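Local coordinates for protein AxyAgu115A (Amphibacillus xylanus NBRC 15112, PDB 6NPS) that probably hydrolyses glycosidic bonds as a family GH115 alpha-glucuronidase, removing glucuronic acid side groups from arabinoglucuronoxylan, at residues A[666-671]-A[759-764]. The protein carries 3 engineered substitutions. Residues are numbered along the deposited sequence; the frame is centred on the assembly and turned at random.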
loop_
_atom_site.group_PDB
_atom_site.type_symbol
_atom_site.label_atom_id
_atom_site.label_comp_id
_atom_site.label_asym_id
_atom_site.label_seq_id
_atom_site.Cartn_x
_atom_site.Cartn_y
_atom_site.Cartn_z
ATOM N N LEU A 666 -13.465 13.365 15.279
ATOM C CA LEU A 666 -14.496 12.488 14.772
ATOM C C LEU A 666 -14.473 12.529 13.253
ATOM O O LEU A 666 -14.461 13.610 12.651
ATOM C CB LEU A 666 -15.889 12.953 15.283
ATOM C CG LEU A 666 -16.167 12.730 16.766
ATOM C CD1 LEU A 666 -17.588 13.316 17.089
ATOM C CD2 LEU A 666 -16.103 11.244 17.112
ATOM N N LEU A 667 -14.524 11.371 12.637
ATOM C CA LEU A 667 -14.554 11.292 11.191
ATOM C C LEU A 667 -16.001 11.129 10.745
ATOM O O LEU A 667 -16.703 10.242 11.234
ATOM C CB LEU A 667 -13.688 10.117 10.718
ATOM C CG LEU A 667 -13.693 9.997 9.198
ATOM C CD1 LEU A 667 -12.824 11.141 8.634
ATOM C CD2 LEU A 667 -13.166 8.634 8.768
ATOM N N VAL A 668 -16.452 11.986 9.832
ATOM C CA VAL A 668 -17.770 11.846 9.213
ATOM C C VAL A 668 -17.598 11.234 7.828
ATOM O O VAL A 668 -16.827 11.754 7.013
ATOM C CB VAL A 668 -18.480 13.211 9.120
ATOM C CG1 VAL A 668 -19.829 13.083 8.385
ATOM C CG2 VAL A 668 -18.646 13.830 10.498
ATOM N N SER A 669 -18.334 10.154 7.530
ATOM C CA SER A 669 -18.196 9.519 6.228
ATOM C C SER A 669 -19.561 9.193 5.642
ATOM O O SER A 669 -20.500 8.870 6.371
ATOM C CB SER A 669 -17.322 8.253 6.328
ATOM O OG SER A 669 -17.863 7.294 7.234
ATOM N N ILE A 670 -19.670 9.295 4.321
ATOM C CA ILE A 670 -20.929 9.046 3.622
ATOM C C ILE A 670 -20.992 7.557 3.298
ATOM O O ILE A 670 -20.094 7.027 2.643
ATOM C CB ILE A 670 -21.023 9.875 2.331
ATOM C CG1 ILE A 670 -20.790 11.369 2.609
ATOM C CG2 ILE A 670 -22.386 9.594 1.605
ATOM C CD1 ILE A 670 -21.684 11.899 3.732
ATOM N N ASP A 671 -22.045 6.874 3.725
ATOM C CA ASP A 671 -22.026 5.423 3.545
ATOM C C ASP A 671 -22.094 5.082 2.055
ATOM O O ASP A 671 -22.746 5.775 1.274
ATOM C CB ASP A 671 -23.174 4.783 4.320
ATOM C CG ASP A 671 -23.040 4.986 5.839
ATOM O OD1 ASP A 671 -22.034 5.573 6.298
ATOM O OD2 ASP A 671 -23.962 4.576 6.579
ATOM N N ILE A 759 -27.127 19.253 5.823
ATOM C CA ILE A 759 -26.980 18.751 7.180
ATOM C C ILE A 759 -25.667 19.292 7.735
ATOM O O ILE A 759 -24.624 19.221 7.068
ATOM C CB ILE A 759 -26.979 17.206 7.195
ATOM C CG1 ILE A 759 -28.246 16.637 6.540
ATOM C CG2 ILE A 759 -26.726 16.662 8.626
ATOM C CD1 ILE A 759 -28.079 15.172 6.146
ATOM N N THR A 760 -25.696 19.811 8.953
ATOM C CA THR A 760 -24.487 20.291 9.604
ATOM C C THR A 760 -24.126 19.366 10.764
ATOM O O THR A 760 -24.960 19.099 11.632
ATOM C CB THR A 760 -24.673 21.720 10.086
ATOM O OG1 THR A 760 -24.667 22.591 8.947
ATOM C CG2 THR A 760 -23.526 22.102 11.047
ATOM N N VAL A 761 -22.894 18.858 10.766
ATOM C CA VAL A 761 -22.408 17.973 11.825
ATOM C C VAL A 761 -21.270 18.694 12.535
ATOM O O VAL A 761 -20.182 18.859 11.961
ATOM C CB VAL A 761 -21.908 16.630 11.293
ATOM C CG1 VAL A 761 -21.481 15.753 12.476
ATOM C CG2 VAL A 761 -22.984 15.953 10.457
ATOM N N LYS A 762 -21.487 19.064 13.791
ATOM C CA LYS A 762 -20.466 19.742 14.572
ATOM C C LYS A 762 -19.774 18.735 15.478
ATOM O O LYS A 762 -20.434 17.916 16.136
ATOM C CB LYS A 762 -21.052 20.913 15.361
ATOM C CG LYS A 762 -21.233 22.101 14.439
ATOM C CD LYS A 762 -21.441 23.424 15.156
ATOM C CE LYS A 762 -22.319 23.265 16.380
ATOM N NZ LYS A 762 -23.753 23.604 16.120
ATOM N N THR A 763 -18.435 18.762 15.460
ATOM C CA THR A 763 -17.604 17.859 16.242
ATOM C C THR A 763 -16.686 18.698 17.125
ATOM O O THR A 763 -16.634 19.925 16.963
ATOM C CB THR A 763 -16.770 16.955 15.333
ATOM O OG1 THR A 763 -15.695 17.730 14.793
ATOM C CG2 THR A 763 -17.620 16.340 14.192
ATOM N N PRO A 764 -15.955 18.094 18.067
ATOM C CA PRO A 764 -15.116 18.907 18.963
ATOM C C PRO A 764 -14.062 19.725 18.250
ATOM O O PRO A 764 -13.605 20.726 18.813
ATOM C CB PRO A 764 -14.491 17.865 19.902
ATOM C CG PRO A 764 -15.576 16.807 19.991
ATOM C CD PRO A 764 -16.093 16.713 18.577
HETATM O O HOH W 1 -13.893 16.254 13.544
#
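Strands 666-670 and 754-763 face each other across the interior of a two-sheet beta sandwich, Leu666 CA lying 6.4 Å from Thr763 CA and Val668 CA 8.1 Å from Val761 CA, with no direct hydrogen bond between the two segments. The gap widens from Leu666 to Val668, and side chains from both strands reach into it. At the close end, Leu666 and Thr763 run alongside in opposite senses, Leu666 CB resting 4.0 Å from Thr763 CG2. With CG anti to its carbonyl carbon (chi1 -71°) and CD1 anti to CA (chi2 178°), the extended Leu666 branch meets the proline ring roughly perpendicularly, CD1 4.0 Å from Pro764 CD. Farther along the pair, Val668 CG2 meets Val761 CG1 at 4.0 Å, and Phe702 of strand 700-706, next to 666-670 in its sheet, touches both valines. Thr763 turns its methyl to Leu666 but its hydroxyl to a water: OG1 donates to this water at 2.6 Å, and the water donates to Leu666 O at 2.8 Å. OG1 also receives weak hydrogen bonds from the backbone N of Val765 and of Gly766. Between these segments, methyl and ring contacts thus carry the packing, while one water supplies the polar link, giving Leu666 O a donor and the threonine hydroxyl an acceptor.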